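Local coordinates for putative uncharacterized protein (Ustilago maydis, PDB 4GNX) that binds single-stranded DNA as a subunit of replication protein A, through a chain of OB-fold domains, one of which carries a zinc ion, at residues N268-D280 with E287-V299. Sequence-based numbering, arbitrary orientation.
Sequences NMAERRTIVQVKD and EKPDYFNVRATVV. With nucleotides of chain G.
Arg272 and Asn293 form a single beta bridge, by which the residues following an inverse gamma turn at Met269 meet the first strand of the C-terminal OB fold just before the chain turns into helix 275-280. Two backbone bonds make the bridge: Asn293 N gives to Glu271 O (3.2 Å), and Arg273 N gives to Asn293 O (2.8 Å). Ahead of the bridge, Ala270 CA makes a CA-H...O contact with Tyr291 O. The short helix then folds back over the strand at 147° between their directions, its axis 9.6 Å away. Thr274 and Gln277 close its start as a capping box, in which Thr274 N meets a lone pair of Gln277 OE1 and Gln277 N returns a weak bond to Thr274 OG1. Val278 lays CG2 over one face of the Phe292 ring, 4.1 Å from its centroid, a CH-pi contact. A chi1 of 60° tucks the Phe292 ring back over its own backbone and against Val278; Ile275 CG1 meets Val294 CG1 at a right-angled crossing. The guanidinium groups of Arg272 and Arg295 come close, NH2 to NH2 3.6 Å, with their planes steeply inclined, and Glu435 forms a salt bridge with Arg272 that probably offsets the like charges. Strand 398-411 pairs with strand 290-299, while Phe122 of another protein chain packs on Arg295. The other end of the contact faces bound single-stranded DNA. Ala270 CB rests on Tyr291 CB, and the tyrosine's CD1 reaches N3 of DT9 of chain G at 3.5 Å. Met269 CB approaches O2 of the same thymine, and N3 of DT8 of chain G donates to the backbone carbonyl Asn268 O at 3.2 Å, almost straight at 173°.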
loop_
_atom_site.group_PDB
_atom_site.type_symbol
_atom_site.label_atom_id
_atom_site.label_comp_id
_atom_site.label_asym_id
_atom_site.label_seq_id
_atom_site.Cartn_x
_atom_site.Cartn_y
_atom_site.Cartn_z
ATOM N N ASN C 268 12.985 4.423 -5.813
ATOM C CA ASN C 268 12.070 5.535 -5.603
ATOM C C ASN C 268 12.640 6.473 -4.556
ATOM O O ASN C 268 12.976 6.054 -3.451
ATOM C CB ASN C 268 10.665 5.051 -5.230
ATOM C CG ASN C 268 9.831 4.686 -6.444
ATOM O OD1 ASN C 268 10.288 4.779 -7.582
ATOM N ND2 ASN C 268 8.594 4.271 -6.205
ATOM N N MET C 269 12.821 7.723 -4.974
ATOM C CA MET C 269 13.284 8.849 -4.146
ATOM C C MET C 269 12.324 9.123 -3.000
ATOM O O MET C 269 11.611 10.124 -3.011
ATOM C CB MET C 269 13.354 10.118 -5.001
ATOM C CG MET C 269 14.393 10.113 -6.103
ATOM S SD MET C 269 14.203 11.556 -7.167
ATOM C CE MET C 269 15.897 11.862 -7.691
ATOM N N ALA C 270 12.314 8.244 -2.008
ATOM C CA ALA C 270 11.313 8.264 -0.946
ATOM C C ALA C 270 10.376 7.061 -1.061
ATOM O O ALA C 270 9.169 7.223 -1.240
ATOM C CB ALA C 270 10.525 9.574 -0.934
ATOM N N GLU C 271 10.945 5.860 -0.950
ATOM C CA GLU C 271 10.168 4.621 -0.880
ATOM C C GLU C 271 9.143 4.672 0.265
ATOM O O GLU C 271 9.410 5.302 1.308
ATOM C CB GLU C 271 11.111 3.435 -0.674
ATOM C CG GLU C 271 12.019 3.130 -1.858
ATOM C CD GLU C 271 11.293 2.395 -2.973
ATOM O OE1 GLU C 271 10.097 2.013 -2.774
ATOM O OE2 GLU C 271 11.923 2.199 -4.047
ATOM N N ARG C 272 7.974 4.039 0.077
ATOM C CA ARG C 272 7.001 3.969 1.168
ATOM C C ARG C 272 7.545 3.119 2.316
ATOM O O ARG C 272 8.184 2.094 2.093
ATOM C CB ARG C 272 5.626 3.460 0.727
ATOM C CG ARG C 272 4.495 4.285 1.349
ATOM C CD ARG C 272 3.305 3.480 1.878
ATOM N NE ARG C 272 2.306 3.034 0.890
ATOM C CZ ARG C 272 2.142 3.513 -0.347
ATOM N NH1 ARG C 272 2.891 4.500 -0.831
ATOM N NH2 ARG C 272 1.205 2.992 -1.130
ATOM N N ARG C 273 7.309 3.571 3.541
ATOM C CA ARG C 273 7.818 2.905 4.732
ATOM C C ARG C 273 6.760 2.910 5.824
ATOM O O ARG C 273 5.817 3.681 5.774
ATOM C CB ARG C 273 9.085 3.616 5.232
ATOM C CG ARG C 273 10.305 3.444 4.340
ATOM C CD ARG C 273 11.125 2.250 4.784
ATOM N NE ARG C 273 12.032 1.741 3.753
ATOM C CZ ARG C 273 11.890 0.563 3.145
ATOM N NH1 ARG C 273 10.870 -0.230 3.466
ATOM N NH2 ARG C 273 12.773 0.173 2.225
ATOM N N THR C 274 6.891 2.036 6.802
ATOM C CA THR C 274 6.085 2.174 8.003
ATOM C C THR C 274 6.954 2.842 9.077
ATOM O O THR C 274 8.185 2.851 8.980
ATOM C CB THR C 274 5.536 0.823 8.503
ATOM O OG1 THR C 274 6.606 0.045 9.070
ATOM C CG2 THR C 274 4.893 0.068 7.352
ATOM N N ILE C 275 6.311 3.396 10.095
ATOM C CA ILE C 275 7.011 4.083 11.166
ATOM C C ILE C 275 8.063 3.170 11.835
ATOM O O ILE C 275 9.173 3.617 12.208
ATOM C CB ILE C 275 6.003 4.631 12.191
ATOM C CG1 ILE C 275 5.149 5.729 11.549
ATOM C CG2 ILE C 275 6.705 5.103 13.456
ATOM C CD1 ILE C 275 3.885 6.063 12.312
ATOM N N VAL C 276 7.740 1.886 11.971
ATOM C CA VAL C 276 8.704 0.993 12.563
ATOM C C VAL C 276 9.919 0.862 11.643
ATOM O O VAL C 276 11.057 0.860 12.123
ATOM C CB VAL C 276 8.111 -0.370 12.943
ATOM C CG1 VAL C 276 7.733 -1.181 11.714
ATOM C CG2 VAL C 276 9.102 -1.134 13.798
ATOM N N GLN C 277 9.675 0.792 10.332
ATOM C CA GLN C 277 10.766 0.671 9.363
ATOM C C GLN C 277 11.667 1.892 9.420
ATOM O O GLN C 277 12.885 1.755 9.505
ATOM C CB GLN C 277 10.248 0.466 7.952
ATOM C CG GLN C 277 9.646 -0.905 7.743
ATOM C CD GLN C 277 9.017 -1.058 6.386
ATOM O OE1 GLN C 277 8.290 -0.184 5.916
ATOM N NE2 GLN C 277 9.287 -2.181 5.747
ATOM N N VAL C 278 11.062 3.078 9.424
ATOM C CA VAL C 278 11.814 4.321 9.477
ATOM C C VAL C 278 12.782 4.338 10.644
ATOM O O VAL C 278 13.966 4.619 10.440
ATOM C CB VAL C 278 10.898 5.553 9.538
ATOM C CG1 VAL C 278 11.724 6.835 9.656
ATOM C CG2 VAL C 278 10.005 5.603 8.300
ATOM N N LYS C 279 12.299 4.010 11.847
ATOM C CA LYS C 279 13.154 3.937 13.044
ATOM C C LYS C 279 14.152 2.768 13.036
ATOM O O LYS C 279 15.315 2.961 13.368
ATOM C CB LYS C 279 12.306 3.895 14.305
ATOM C CG LYS C 279 11.485 5.148 14.549
ATOM C CD LYS C 279 10.157 4.768 15.176
ATOM C CE LYS C 279 9.481 5.931 15.877
ATOM N NZ LYS C 279 10.231 6.339 17.091
ATOM N N ASP C 280 13.702 1.570 12.644
ATOM C CA ASP C 280 14.561 0.369 12.615
ATOM C C ASP C 280 15.724 0.509 11.653
ATOM O O ASP C 280 16.792 -0.050 11.880
ATOM C CB ASP C 280 13.774 -0.879 12.220
ATOM C CG ASP C 280 12.919 -1.437 13.355
ATOM O OD1 ASP C 280 12.833 -0.787 14.433
ATOM O OD2 ASP C 280 12.334 -2.540 13.156
ATOM N N GLU C 287 25.022 11.522 8.266
ATOM C CA GLU C 287 25.140 12.864 7.670
ATOM C C GLU C 287 24.202 13.109 6.485
ATOM O O GLU C 287 23.504 14.136 6.437
ATOM C CB GLU C 287 26.593 13.142 7.257
ATOM C CG GLU C 287 27.551 13.399 8.421
ATOM C CD GLU C 287 29.006 13.551 7.994
ATOM O OE1 GLU C 287 29.260 13.805 6.796
ATOM O OE2 GLU C 287 29.900 13.417 8.861
ATOM N N LYS C 288 24.197 12.164 5.542
ATOM C CA LYS C 288 23.322 12.202 4.357
ATOM C C LYS C 288 21.829 11.960 4.663
ATOM O O LYS C 288 21.440 10.858 5.095
ATOM C CB LYS C 288 23.818 11.217 3.284
ATOM C CG LYS C 288 24.638 11.854 2.166
ATOM C CD LYS C 288 23.847 12.973 1.499
ATOM C CE LYS C 288 24.412 13.361 0.142
ATOM N NZ LYS C 288 23.509 14.333 -0.542
ATOM N N PRO C 289 20.981 12.987 4.434
ATOM C CA PRO C 289 19.548 12.859 4.729
ATOM C C PRO C 289 18.907 11.685 4.022
ATOM O O PRO C 289 19.415 11.215 3.004
ATOM C CB PRO C 289 18.942 14.164 4.207
ATOM C CG PRO C 289 20.032 14.863 3.470
ATOM C CD PRO C 289 21.331 14.349 3.995
ATOM N N ASP C 290 17.799 11.211 4.577
ATOM C CA ASP C 290 16.985 10.176 3.950
ATOM C C ASP C 290 15.599 10.732 3.619
ATOM O O ASP C 290 15.160 11.732 4.189
ATOM C CB ASP C 290 16.857 8.949 4.868
ATOM C CG ASP C 290 18.149 8.144 4.969
ATOM O OD1 ASP C 290 18.751 8.109 6.067
ATOM O OD2 ASP C 290 18.558 7.541 3.950
ATOM N N TYR C 291 14.912 10.079 2.694
ATOM C CA TYR C 291 13.595 10.517 2.281
ATOM C C TYR C 291 12.669 9.317 2.270
ATOM O O TYR C 291 13.092 8.209 1.958
ATOM C CB TYR C 291 13.653 11.174 0.903
ATOM C CG TYR C 291 14.519 12.413 0.869
ATOM C CD1 TYR C 291 15.893 12.326 0.585
ATOM C CD2 TYR C 291 13.975 13.685 1.128
ATOM C CE1 TYR C 291 16.690 13.461 0.559
ATOM C CE2 TYR C 291 14.769 14.828 1.096
ATOM C CZ TYR C 291 16.123 14.710 0.814
ATOM O OH TYR C 291 16.918 15.839 0.788
ATOM N N PHE C 292 11.406 9.538 2.620
ATOM C CA PHE C 292 10.448 8.458 2.696
ATOM C C PHE C 292 9.024 8.961 2.622
ATOM O O PHE C 292 8.769 10.140 2.814
ATOM C CB PHE C 292 10.650 7.658 3.983
ATOM C CG PHE C 292 10.478 8.467 5.242
ATOM C CD1 PHE C 292 9.216 8.601 5.842
ATOM C CD2 PHE C 292 11.574 9.084 5.848
ATOM C CE1 PHE C 292 9.062 9.334 7.018
ATOM C CE2 PHE C 292 11.424 9.823 7.016
ATOM C CZ PHE C 292 10.170 9.944 7.608
ATOM N N ASN C 293 8.117 8.031 2.329
ATOM C CA ASN C 293 6.672 8.232 2.383
ATOM C C ASN C 293 6.059 7.362 3.458
ATOM O O ASN C 293 6.438 6.214 3.612
ATOM C CB ASN C 293 6.039 7.894 1.037
ATOM C CG ASN C 293 6.260 8.982 0.004
ATOM O OD1 ASN C 293 6.251 10.177 0.329
ATOM N ND2 ASN C 293 6.466 8.580 -1.255
ATOM N N VAL C 294 5.118 7.922 4.204
ATOM C CA VAL C 294 4.383 7.178 5.236
ATOM C C VAL C 294 2.884 7.514 5.228
ATOM O O VAL C 294 2.492 8.673 5.268
ATOM C CB VAL C 294 4.978 7.403 6.646
ATOM C CG1 VAL C 294 4.053 6.896 7.726
ATOM C CG2 VAL C 294 6.276 6.660 6.793
ATOM N N ARG C 295 2.051 6.488 5.151
ATOM C CA ARG C 295 0.625 6.653 5.402
ATOM C C ARG C 295 0.483 6.676 6.916
ATOM O O ARG C 295 0.843 5.696 7.574
ATOM C CB ARG C 295 -0.151 5.465 4.845
ATOM C CG ARG C 295 -1.565 5.805 4.439
ATOM C CD ARG C 295 -2.476 4.598 4.214
ATOM N NE ARG C 295 -2.010 3.560 3.284
ATOM C CZ ARG C 295 -1.852 3.714 1.971
ATOM N NH1 ARG C 295 -2.063 4.884 1.379
ATOM N NH2 ARG C 295 -1.455 2.685 1.242
ATOM N N ALA C 296 0.003 7.782 7.481
ATOM C CA ALA C 296 -0.212 7.857 8.927
ATOM C C ALA C 296 -1.383 8.741 9.294
ATOM O O ALA C 296 -1.870 9.519 8.458
ATOM C CB ALA C 296 1.040 8.313 9.640
ATOM N N THR C 297 -1.839 8.609 10.537
ATOM C CA THR C 297 -2.991 9.356 11.006
ATOM C C THR C 297 -2.516 10.402 11.977
ATOM O O THR C 297 -1.730 10.095 12.882
ATOM C CB THR C 297 -3.994 8.457 11.737
ATOM O OG1 THR C 297 -4.478 7.452 10.837
ATOM C CG2 THR C 297 -5.152 9.260 12.239
ATOM N N VAL C 298 -2.989 11.637 11.806
ATOM C CA VAL C 298 -2.671 12.650 12.782
ATOM C C VAL C 298 -3.422 12.299 14.055
ATOM O O VAL C 298 -4.643 12.210 14.063
ATOM C CB VAL C 298 -2.956 14.093 12.302
ATOM C CG1 VAL C 298 -2.811 15.078 13.454
ATOM C CG2 VAL C 298 -2.000 14.477 11.184
ATOM N N VAL C 299 -2.657 12.077 15.116
ATOM C CA VAL C 299 -3.173 11.771 16.447
ATOM C C VAL C 299 -3.106 12.981 17.400
ATOM O O VAL C 299 -3.917 13.083 18.320
ATOM C CB VAL C 299 -2.392 10.576 17.020
ATOM C CG1 VAL C 299 -2.248 10.657 18.521
ATOM C CG2 VAL C 299 -3.041 9.277 16.603
ATOM P P DT G 9 22.878 9.767 -3.478
ATOM O OP1 DT G 9 22.949 9.345 -4.903
ATOM O OP2 DT G 9 24.101 10.252 -2.791
ATOM O "O5'" DT G 9 21.758 10.893 -3.325
ATOM C "C5'" DT G 9 21.820 12.120 -4.081
ATOM C "C4'" DT G 9 20.425 12.630 -4.355
ATOM O "O4'" DT G 9 19.468 11.588 -4.040
ATOM C "C3'" DT G 9 20.003 13.855 -3.534
ATOM O "O3'" DT G 9 19.217 14.760 -4.330
ATOM C "C2'" DT G 9 19.133 13.256 -2.442
ATOM C "C1'" DT G 9 18.462 12.126 -3.199
ATOM N N1 DT G 9 17.899 11.028 -2.388
ATOM C C2 DT G 9 16.567 10.738 -2.565
ATOM O O2 DT G 9 15.852 11.347 -3.346
ATOM N N3 DT G 9 16.095 9.709 -1.788
ATOM C C4 DT G 9 16.808 8.960 -0.871
ATOM O O4 DT G 9 16.248 8.064 -0.245
ATOM C C5 DT G 9 18.202 9.320 -0.732
ATOM C C7 DT G 9 19.055 8.565 0.238
ATOM C C6 DT G 9 18.671 10.324 -1.487
ATOM P P DT G 8 22.406 3.627 -1.484
ATOM O OP1 DT G 8 23.883 3.648 -1.639
ATOM O OP2 DT G 8 21.815 3.592 -0.116
ATOM O "O5'" DT G 8 21.788 4.856 -2.286
ATOM C "C5'" DT G 8 22.474 5.419 -3.416
ATOM C "C4'" DT G 8 21.676 6.571 -3.978
ATOM O "O4'" DT G 8 20.410 6.079 -4.477
ATOM C "C3'" DT G 8 21.291 7.631 -2.952
ATOM O "O3'" DT G 8 22.373 8.516 -2.617
ATOM C "C2'" DT G 8 20.062 8.251 -3.587
ATOM C "C1'" DT G 8 19.379 7.030 -4.199
ATOM N N1 DT G 8 18.361 6.376 -3.334
ATOM C C2 DT G 8 17.037 6.453 -3.712
ATOM O O2 DT G 8 16.662 7.028 -4.719
ATOM N N3 DT G 8 16.162 5.825 -2.862
ATOM C C4 DT G 8 16.469 5.150 -1.697
ATOM O O4 DT G 8 15.572 4.634 -1.035
ATOM C C5 DT G 8 17.875 5.113 -1.357
ATOM C C7 DT G 8 18.301 4.406 -0.110
ATOM C C6 DT G 8 18.738 5.719 -2.182
ATOM P P DT G 10 19.274 16.370 -4.237
ATOM O OP1 DT G 10 19.208 16.893 -5.630
ATOM O OP2 DT G 10 20.437 16.722 -3.382
ATOM O "O5'" DT G 10 17.944 16.852 -3.493
ATOM C "C5'" DT G 10 17.581 18.255 -3.416
ATOM C "C4'" DT G 10 16.951 18.576 -2.077
ATOM O "O4'" DT G 10 17.853 18.190 -1.012
ATOM C "C3'" DT G 10 16.629 20.052 -1.824
ATOM O "O3'" DT G 10 15.507 20.142 -0.934
ATOM C "C2'" DT G 10 17.855 20.536 -1.070
ATOM C "C1'" DT G 10 18.165 19.323 -0.210
ATOM N N1 DT G 10 19.569 19.202 0.228
ATOM C C2 DT G 10 19.927 19.787 1.422
ATOM O O2 DT G 10 19.144 20.409 2.122
ATOM N N3 DT G 10 21.247 19.620 1.766
ATOM C C4 DT G 10 22.218 18.941 1.055
ATOM O O4 DT G 10 23.363 18.876 1.492
ATOM C C5 DT G 10 21.770 18.348 -0.186
ATOM C C7 DT G 10 22.752 17.595 -1.028
ATOM C C6 DT G 10 20.486 18.505 -0.532
#